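PDB 3T4W: mandelate racemase/muconate lactonizing enzyme family protein from Sulfitobacter sp. NAS-14.1, which probably catalyses metal-assisted proton abstraction from a carboxylate substrate, as enolase superfamily enzymes do, although its own substrate is not established. Local coordinates for residues 134-139 and 379-384; 146-151 and 352-357; 327-332 and 348-353. All blocks are in the same frame, centred on the assembly; numbering follows the deposited sequence.

In the fold
Interactions 2 and 3 lie side by side, their centres about 8 Å apart, and share Asn352 and Ile353: the chain coming off helix 337-349 packs beside strand 328-329 in interaction 3 and then enters strand 356-358 in interaction 2. Leu354 N lies 2.9 Å from Ile329 O, a probable hydrogen bond that runs one contact into the other. Interaction 1 is peripheral, its centre about 15 Å from that of interaction 2 and 14 Å from that of interaction 3. It meets the barrel through Ile379 O, 2.8 Å from Val147 N. Glu357 and the neighbouring Lys187 lie toward the C-terminal ends of the barrel strands, where enolase superfamily active sites are found.

Interaction 1. Residues 134-139 and 379-384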
loop_
_atom_site.group_PDB
_atom_site.type_symbol
_atom_site.label_atom_id
_atom_site.label_comp_id
_atom_site.label_asym_id
_atom_site.label_seq_id
_atom_site.Cartn_x
_atom_site.Cartn_y
_atom_site.Cartn_z
ATOM N N PRO A 134 20.254 -41.831 -8.053
ATOM C CA PRO A 134 20.713 -40.693 -7.255
ATOM C C PRO A 134 19.501 -39.898 -6.792
ATOM O O PRO A 134 18.465 -39.938 -7.461
ATOM C CB PRO A 134 21.531 -39.868 -8.255
ATOM C CG PRO A 134 21.831 -40.803 -9.389
ATOM C CD PRO A 134 20.646 -41.708 -9.466
ATOM N N VAL A 135 19.622 -39.190 -5.671
ATOM C CA VAL A 135 18.501 -38.440 -5.113
ATOM C C VAL A 135 17.887 -37.441 -6.098
ATOM O O VAL A 135 16.664 -37.340 -6.209
ATOM C CB VAL A 135 18.893 -37.727 -3.799
ATOM C CG1 VAL A 135 17.811 -36.746 -3.364
ATOM C CG2 VAL A 135 19.143 -38.751 -2.721
ATOM N N TYR A 136 18.725 -36.707 -6.820
ATOM C CA TYR A 136 18.205 -35.688 -7.722
ATOM C C TYR A 136 17.292 -36.296 -8.775
ATOM O O TYR A 136 16.369 -35.643 -9.246
ATOM C CB TYR A 136 19.323 -34.863 -8.366
ATOM C CG TYR A 136 20.292 -35.646 -9.221
ATOM C CD1 TYR A 136 19.946 -36.068 -10.498
ATOM C CD2 TYR A 136 21.566 -35.937 -8.759
ATOM C CE1 TYR A 136 20.834 -36.778 -11.276
ATOM C CE2 TYR A 136 22.460 -36.639 -9.534
ATOM C CZ TYR A 136 22.089 -37.060 -10.785
ATOM O OH TYR A 136 22.989 -37.755 -11.546
ATOM N N ALA A 137 17.531 -37.558 -9.115
ATOM C CA ALA A 137 16.714 -38.235 -10.113
ATOM C C ALA A 137 15.294 -38.480 -9.607
ATOM O O ALA A 137 14.372 -38.712 -10.394
ATOM C CB ALA A 137 17.368 -39.545 -10.536
ATOM N N LEU A 138 15.120 -38.428 -8.295
ATOM C CA LEU A 138 13.824 -38.713 -7.692
ATOM C C LEU A 138 13.057 -37.425 -7.446
ATOM O O LEU A 138 11.862 -37.447 -7.165
ATOM C CB LEU A 138 14.006 -39.493 -6.383
ATOM C CG LEU A 138 14.813 -40.796 -6.516
ATOM C CD1 LEU A 138 15.100 -41.431 -5.159
ATOM C CD2 LEU A 138 14.103 -41.789 -7.426
ATOM N N ILE A 139 13.753 -36.300 -7.575
ATOM C CA ILE A 139 13.170 -34.999 -7.291
ATOM C C ILE A 139 13.216 -34.028 -8.491
ATOM O O ILE A 139 13.536 -32.849 -8.347
ATOM C CB ILE A 139 13.822 -34.365 -6.033
ATOM C CG1 ILE A 139 15.323 -34.144 -6.235
ATOM C CG2 ILE A 139 13.613 -35.254 -4.804
ATOM C CD1 ILE A 139 16.019 -33.564 -5.003
ATOM N N ILE A 379 30.945 -28.865 -9.075
ATOM C CA ILE A 379 30.605 -30.189 -8.585
ATOM C C ILE A 379 29.734 -30.920 -9.598
ATOM O O ILE A 379 28.689 -30.416 -10.009
ATOM C CB ILE A 379 29.892 -30.143 -7.220
ATOM C CG1 ILE A 379 30.671 -29.278 -6.226
ATOM C CG2 ILE A 379 29.732 -31.543 -6.666
ATOM C CD1 ILE A 379 30.306 -27.790 -6.263
ATOM N N THR A 380 30.174 -32.108 -9.999
ATOM C CA THR A 380 29.451 -32.912 -10.975
ATOM C C THR A 380 28.346 -33.707 -10.289
ATOM O O THR A 380 28.541 -34.216 -9.185
ATOM C CB THR A 380 30.406 -33.874 -11.705
ATOM O OG1 THR A 380 31.464 -33.122 -12.312
ATOM C CG2 THR A 380 29.669 -34.657 -12.777
ATOM N N ALA A 381 27.186 -33.799 -10.935
ATOM C CA ALA A 381 26.047 -34.503 -10.353
ATOM C C ALA A 381 26.441 -35.932 -10.019
ATOM O O ALA A 381 26.859 -36.685 -10.899
ATOM C CB ALA A 381 24.866 -34.494 -11.309
ATOM N N PRO A 382 26.317 -36.314 -8.743
ATOM C CA PRO A 382 26.763 -37.651 -8.352
ATOM C C PRO A 382 26.027 -38.707 -9.166
ATOM O O PRO A 382 24.965 -38.424 -9.718
ATOM C CB PRO A 382 26.386 -37.731 -6.867
ATOM C CG PRO A 382 26.305 -36.307 -6.413
ATOM C CD PRO A 382 25.785 -35.547 -7.605
ATOM N N THR A 383 26.592 -39.908 -9.232
ATOM C CA THR A 383 26.072 -40.963 -10.094
ATOM C C THR A 383 25.528 -42.167 -9.321
ATOM O O THR A 383 24.563 -42.807 -9.751
ATOM C CB THR A 383 27.155 -41.428 -11.066
ATOM O OG1 THR A 383 27.152 -40.566 -12.209
ATOM C CG2 THR A 383 26.900 -42.848 -11.506
ATOM N N ALA A 384 26.150 -42.464 -8.184
ATOM C CA ALA A 384 25.761 -43.600 -7.356
ATOM C C ALA A 384 24.394 -43.394 -6.713
ATOM O O ALA A 384 23.860 -42.284 -6.706
ATOM C CB ALA A 384 26.815 -43.859 -6.289
#
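At its edge, in the ring plane, the Tyr136 ring meets the carbonyl oxygen of Pro382, while one face carries Pro134 CB, 3.6 Å above the plane and offset toward the rim. The methyl of Ala381 approaches obliquely, its CB 3.7 Å from Tyr136 CE2. The ring of His345 also meets that of Tyr136, the planes about 25° apart, and its ND1 is hydrogen-bonded to Tyr136 N. CG of Tyr136 sits between the backbone N and the carbonyl carbon (chi1 61°), which carries the phenol outward to the 379-384 chain. There Tyr136 OH donates to Pro382 O at 2.8 Å, with a C=O...O angle of 165°. Pro134 does its own touching with CG, 3.4 Å from Thr383 O, and with CA, which makes a CA-H...O contact to Ala384 O at 3.6 Å. The contact thus ties the turn after helix 110-130 to the chain leaving strand 378-380. Chemically, one phenol-to-carbonyl hydrogen bond supplies the direction, and the rest is largely carbon laid against the Ala381 methyl and the carbonyl oxygens of Thr383 and Ala384; because the acceptor is a main-chain oxygen, the grip does not depend on a polar side chain at the far side.

Interaction 2. Residues 146-151 and 352-357; sequences RVRGYT and NILMCE
Residues 147-150 and 353-357 run side by side in the parallel sense, their short end-to-end directions 39° apart, with Gly149 bridged to Cys356 and Tyr150 to Glu357. Arg148 O accepts from Cys356 N at 2.9 Å, and Tyr150 N donates to Cys356 O at 3.0 Å. Val147 lays CG1 against Cys356 SG at 3.8 Å, on the face where Ala347 of helix 337-349 packs. This pairing joins the first and last strands of the enolase-type (beta/alpha)7-beta barrel and so closes it; Tyr150 and Glu357 lie on its inner face. Met355 reaches Tyr150 with its sulfur, SD lying 4.4 Å from the ring centroid and 47° off the normal, an oblique Met-aromatic contact. Over a face of the same ring comes Glu357 CA, a CH-pi contact 3.7 Å from the centroid. A chi1 of 77° swings the Tyr150 ring alongside the neighbouring strand. Its OH is hydrogen-bonded to Lys187 NZ, which also forms a salt bridge with Glu357 OE2, while Glu357 OE1 takes the N-H of Leu333. Replacing Tyr150 with a phenylalanine would remove the hydroxyl and is likely to leave Lys187 short of one partner and freer to shift beside Glu357. Arg148 runs extended past Leu354, its CB 3.8 Å from Leu354 O; NH2 forms a salt bridge with Asp226 and NE hydrogen-bonds to Thr184 OG1, and Tyr417 of the third subunit makes a cation-pi contact with the guanidinium.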
loop_
_atom_site.group_PDB
_atom_site.type_symbol
_atom_site.label_atom_id
_atom_site.label_comp_id
_atom_site.label_asym_id
_atom_site.label_seq_id
_atom_site.Cartn_x
_atom_site.Cartn_y
_atom_site.Cartn_z
ATOM N N ARG A 146 26.400 -29.916 -13.825
ATOM C CA ARG A 146 27.382 -29.451 -12.857
ATOM C C ARG A 146 26.795 -28.326 -12.023
ATOM O O ARG A 146 25.817 -27.687 -12.415
ATOM C CB ARG A 146 28.637 -28.951 -13.567
ATOM C CG ARG A 146 29.485 -30.043 -14.152
ATOM C CD ARG A 146 30.297 -29.534 -15.339
ATOM N NE ARG A 146 31.503 -28.818 -14.937
ATOM C CZ ARG A 146 31.638 -27.497 -14.974
ATOM N NH1 ARG A 146 32.781 -26.936 -14.594
ATOM N NH2 ARG A 146 30.632 -26.737 -15.392
ATOM N N VAL A 147 27.402 -28.080 -10.872
ATOM C CA VAL A 147 26.941 -27.022 -9.996
ATOM C C VAL A 147 28.099 -26.106 -9.614
ATOM O O VAL A 147 29.176 -26.565 -9.219
ATOM C CB VAL A 147 26.269 -27.588 -8.732
ATOM C CG1 VAL A 147 25.958 -26.465 -7.735
ATOM C CG2 VAL A 147 25.009 -28.351 -9.112
ATOM N N ARG A 148 27.867 -24.810 -9.769
ATOM C CA ARG A 148 28.828 -23.787 -9.407
ATOM C C ARG A 148 29.066 -23.836 -7.905
ATOM O O ARG A 148 28.124 -23.939 -7.117
ATOM C CB ARG A 148 28.284 -22.417 -9.812
ATOM C CG ARG A 148 29.322 -21.330 -9.956
ATOM C CD ARG A 148 28.652 -20.023 -10.361
ATOM N NE ARG A 148 29.518 -18.879 -10.106
ATOM C CZ ARG A 148 29.140 -17.608 -10.196
ATOM N NH1 ARG A 148 27.894 -17.298 -10.529
ATOM N NH2 ARG A 148 30.014 -16.646 -9.936
ATOM N N GLY A 149 30.331 -23.779 -7.510
ATOM C CA GLY A 149 30.672 -23.801 -6.106
ATOM C C GLY A 149 31.307 -22.506 -5.652
ATOM O O GLY A 149 31.775 -21.707 -6.463
ATOM N N TYR A 150 31.308 -22.286 -4.346
ATOM C CA TYR A 150 32.098 -21.206 -3.785
ATOM C C TYR A 150 32.667 -21.609 -2.441
ATOM O O TYR A 150 32.164 -22.530 -1.795
ATOM C CB TYR A 150 31.285 -19.916 -3.671
ATOM C CG TYR A 150 30.295 -19.848 -2.527
ATOM C CD1 TYR A 150 29.004 -20.339 -2.669
ATOM C CD2 TYR A 150 30.637 -19.253 -1.322
ATOM C CE1 TYR A 150 28.085 -20.258 -1.634
ATOM C CE2 TYR A 150 29.728 -19.163 -0.285
ATOM C CZ TYR A 150 28.452 -19.667 -0.445
ATOM O OH TYR A 150 27.546 -19.582 0.588
ATOM N N THR A 151 33.725 -20.922 -2.034
ATOM C CA THR A 151 34.330 -21.155 -0.732
ATOM C C THR A 151 34.543 -19.849 0.027
ATOM O O THR A 151 34.469 -18.756 -0.536
ATOM C CB THR A 151 35.685 -21.886 -0.863
ATOM O OG1 THR A 151 36.227 -22.137 0.437
ATOM C CG2 THR A 151 36.670 -21.048 -1.654
ATOM N N ASN A 352 16.692 -22.904 -10.820
ATOM C CA ASN A 352 17.076 -21.622 -10.242
ATOM C C ASN A 352 18.138 -21.718 -9.151
ATOM O O ASN A 352 18.005 -21.120 -8.075
ATOM C CB ASN A 352 15.848 -20.871 -9.720
ATOM C CG ASN A 352 15.138 -21.611 -8.604
ATOM O OD1 ASN A 352 14.954 -22.826 -8.669
ATOM N ND2 ASN A 352 14.720 -20.875 -7.575
ATOM N N ILE A 353 19.195 -22.466 -9.439
ATOM C CA ILE A 353 20.329 -22.587 -8.535
ATOM C C ILE A 353 21.353 -21.501 -8.839
ATOM O O ILE A 353 21.656 -21.231 -10.005
ATOM C CB ILE A 353 21.020 -23.949 -8.695
ATOM C CG1 ILE A 353 22.279 -24.017 -7.827
ATOM C CG2 ILE A 353 21.359 -24.196 -10.153
ATOM C CD1 ILE A 353 22.001 -24.304 -6.368
ATOM N N LEU A 354 21.883 -20.878 -7.793
ATOM C CA LEU A 354 22.959 -19.907 -7.962
ATOM C C LEU A 354 24.324 -20.573 -7.792
ATOM O O LEU A 354 25.122 -20.635 -8.726
ATOM C CB LEU A 354 22.810 -18.753 -6.971
ATOM C CG LEU A 354 23.965 -17.747 -6.936
ATOM C CD1 LEU A 354 24.369 -17.349 -8.336
ATOM C CD2 LEU A 354 23.592 -16.518 -6.116
ATOM N N MET A 355 24.585 -21.066 -6.588
ATOM C CA MET A 355 25.845 -21.735 -6.293
ATOM C C MET A 355 25.757 -22.444 -4.950
ATOM O O MET A 355 24.884 -22.145 -4.137
ATOM C CB MET A 355 27.006 -20.736 -6.291
ATOM C CG MET A 355 26.756 -19.490 -5.449
ATOM S SD MET A 355 28.143 -18.330 -5.479
ATOM C CE MET A 355 28.389 -18.166 -7.242
ATOM N N CYS A 356 26.665 -23.382 -4.726
ATOM C CA CYS A 356 26.700 -24.142 -3.489
ATOM C C CYS A 356 27.913 -23.771 -2.645
ATOM O O CYS A 356 29.047 -23.757 -3.141
ATOM C CB CYS A 356 26.732 -25.639 -3.798
ATOM S SG CYS A 356 25.110 -26.383 -4.007
ATOM N N GLU A 357 27.671 -23.467 -1.374
ATOM C CA GLU A 357 28.759 -23.236 -0.429
ATOM C C GLU A 357 29.603 -24.501 -0.313
ATOM O O GLU A 357 29.074 -25.609 -0.233
ATOM C CB GLU A 357 28.217 -22.809 0.944
ATOM C CG GLU A 357 29.294 -22.298 1.900
ATOM C CD GLU A 357 28.759 -21.294 2.919
ATOM O OE1 GLU A 357 27.587 -21.413 3.331
ATOM O OE2 GLU A 357 29.512 -20.377 3.309
#

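Interaction 3. Residues 327-332 and 348-353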
loop_
_atom_site.group_PDB
_atom_site.type_symbol
_atom_site.label_atom_id
_atom_site.label_comp_id
_atom_site.label_asym_id
_atom_site.label_seq_id
_atom_site.Cartn_x
_atom_site.Cartn_y
_atom_site.Cartn_z
ATOM N N ALA A 327 13.977 -15.552 -8.291
ATOM C CA ALA A 327 15.025 -15.577 -7.276
ATOM C C ALA A 327 15.713 -16.932 -7.260
ATOM O O ALA A 327 15.197 -17.901 -7.808
ATOM C CB ALA A 327 14.444 -15.260 -5.905
ATOM N N GLN A 328 16.870 -17.001 -6.609
ATOM C CA GLN A 328 17.716 -18.183 -6.692
ATOM C C GLN A 328 18.107 -18.775 -5.342
ATOM O O GLN A 328 18.002 -18.121 -4.311
ATOM C CB GLN A 328 18.968 -17.853 -7.496
ATOM C CG GLN A 328 18.673 -17.583 -8.945
ATOM C CD GLN A 328 19.905 -17.697 -9.803
ATOM O OE1 GLN A 328 20.857 -16.930 -9.644
ATOM N NE2 GLN A 328 19.897 -18.656 -10.729
ATOM N N ILE A 329 18.559 -20.024 -5.363
ATOM C CA ILE A 329 18.920 -20.741 -4.152
ATOM C C ILE A 329 20.424 -20.962 -4.099
ATOM O O ILE A 329 21.018 -21.426 -5.072
ATOM C CB ILE A 329 18.241 -22.127 -4.101
ATOM C CG1 ILE A 329 16.741 -22.011 -4.386
ATOM C CG2 ILE A 329 18.491 -22.796 -2.759
ATOM C CD1 ILE A 329 16.021 -21.087 -3.422
ATOM N N ALA A 330 21.033 -20.630 -2.964
ATOM C CA ALA A 330 22.440 -20.918 -2.718
ATOM C C ALA A 330 22.542 -21.635 -1.386
ATOM O O ALA A 330 22.661 -20.990 -0.343
ATOM C CB ALA A 330 23.256 -19.631 -2.694
ATOM N N PRO A 331 22.473 -22.977 -1.413
ATOM C CA PRO A 331 22.477 -23.826 -0.213
ATOM C C PRO A 331 23.596 -23.481 0.768
ATOM O O PRO A 331 24.754 -23.364 0.375
ATOM C CB PRO A 331 22.679 -25.231 -0.780
ATOM C CG PRO A 331 22.067 -25.163 -2.133
ATOM C CD PRO A 331 22.333 -23.772 -2.647
ATOM N N HIS A 332 23.239 -23.317 2.036
ATOM C CA HIS A 332 24.212 -23.004 3.071
ATOM C C HIS A 332 25.029 -24.234 3.437
ATOM O O HIS A 332 24.541 -25.364 3.390
ATOM C CB HIS A 332 23.491 -22.483 4.311
ATOM C CG HIS A 332 24.390 -22.221 5.476
ATOM N ND1 HIS A 332 24.387 -23.006 6.610
ATOM C CD2 HIS A 332 25.312 -21.253 5.692
ATOM C CE1 HIS A 332 25.269 -22.535 7.473
ATOM N NE2 HIS A 332 25.850 -21.475 6.938
ATOM N N ALA A 348 21.361 -29.905 -8.106
ATOM C CA ALA A 348 21.308 -30.531 -9.420
ATOM C C ALA A 348 19.888 -30.595 -9.963
ATOM O O ALA A 348 19.687 -30.739 -11.170
ATOM C CB ALA A 348 21.913 -31.930 -9.371
ATOM N N SER A 349 18.907 -30.489 -9.069
ATOM C CA SER A 349 17.513 -30.685 -9.446
ATOM C C SER A 349 16.719 -29.392 -9.704
ATOM O O SER A 349 15.584 -29.449 -10.183
ATOM C CB SER A 349 16.786 -31.525 -8.389
ATOM O OG SER A 349 16.288 -30.708 -7.342
ATOM N N ILE A 350 17.293 -28.235 -9.392
ATOM C CA ILE A 350 16.536 -26.986 -9.522
ATOM C C ILE A 350 17.090 -26.052 -10.609
ATOM O O ILE A 350 18.294 -25.813 -10.686
ATOM C CB ILE A 350 16.441 -26.239 -8.182
ATOM C CG1 ILE A 350 17.836 -25.996 -7.616
ATOM C CG2 ILE A 350 15.594 -27.029 -7.184
ATOM C CD1 ILE A 350 17.878 -24.902 -6.561
ATOM N N PRO A 351 16.207 -25.536 -11.470
ATOM C CA PRO A 351 16.656 -24.635 -12.535
ATOM C C PRO A 351 17.224 -23.340 -11.958
ATOM O O PRO A 351 18.135 -22.756 -12.541
ATOM C CB PRO A 351 15.360 -24.351 -13.314
ATOM C CG PRO A 351 14.271 -24.606 -12.316
ATOM C CD PRO A 351 14.766 -25.813 -11.569
ATOM N N ASN A 352 16.692 -22.904 -10.820
ATOM C CA ASN A 352 17.076 -21.622 -10.242
ATOM C C ASN A 352 18.138 -21.718 -9.151
ATOM O O ASN A 352 18.005 -21.120 -8.075
ATOM C CB ASN A 352 15.848 -20.871 -9.720
ATOM C CG ASN A 352 15.138 -21.611 -8.604
ATOM O OD1 ASN A 352 14.954 -22.826 -8.669
ATOM N ND2 ASN A 352 14.720 -20.875 -7.575
ATOM N N ILE A 353 19.195 -22.466 -9.439
ATOM C CA ILE A 353 20.329 -22.587 -8.535
ATOM C C ILE A 353 21.353 -21.501 -8.839
ATOM O O ILE A 353 21.656 -21.231 -10.005
ATOM C CB ILE A 353 21.020 -23.949 -8.695
ATOM C CG1 ILE A 353 22.279 -24.017 -7.827
ATOM C CG2 ILE A 353 21.359 -24.196 -10.153
ATOM C CD1 ILE A 353 22.001 -24.304 -6.368
#
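Asn352 can be followed from CB toward Ala327, just ahead of strand 328-329. Its CB lies 3.6 Å from Ala327 O, and CG stays near the same oxygen at 3.8 Å. The first torsion, chi1 62°, turns the amide back to the strand instead of away from it. At the tip, ND2 donates to Ala327 O at 3.0 Å, an almost straight bond (172° at the hydrogen) with the acceptor practically in the amide plane. ND2 also passes 3.9 Å from Ile329 CG1 and has a second acceptor in Ala319 O of helix 312-323. The main chain of Asn352 adds its own bond: Ile329 N donates to Asn352 O at 3.0 Å, with a C=O...N angle of 162°. Beyond it the isoleucines pack. Ile350 points CD1 at Ile329 CB, 3.7 Å away, the two side chains crossing at about a right angle. Ile353 directs CD1 to the ring of Pro331, 3.8 Å from its CD. Residues 327-332 hold the seventh barrel strand, and 348-353 is the connection out of helix 337-349 toward the eighth, so the contact lies within this beta-alpha-beta unit and joins its first strand to the link that follows the helix. Both acceptors of the buried Asn352 amide nitrogen are main-chain carbonyls, one from the strand segment and one from the helix packed outside it, which implies that a single side chain couples sheet and helix while satisfying its own polar donor.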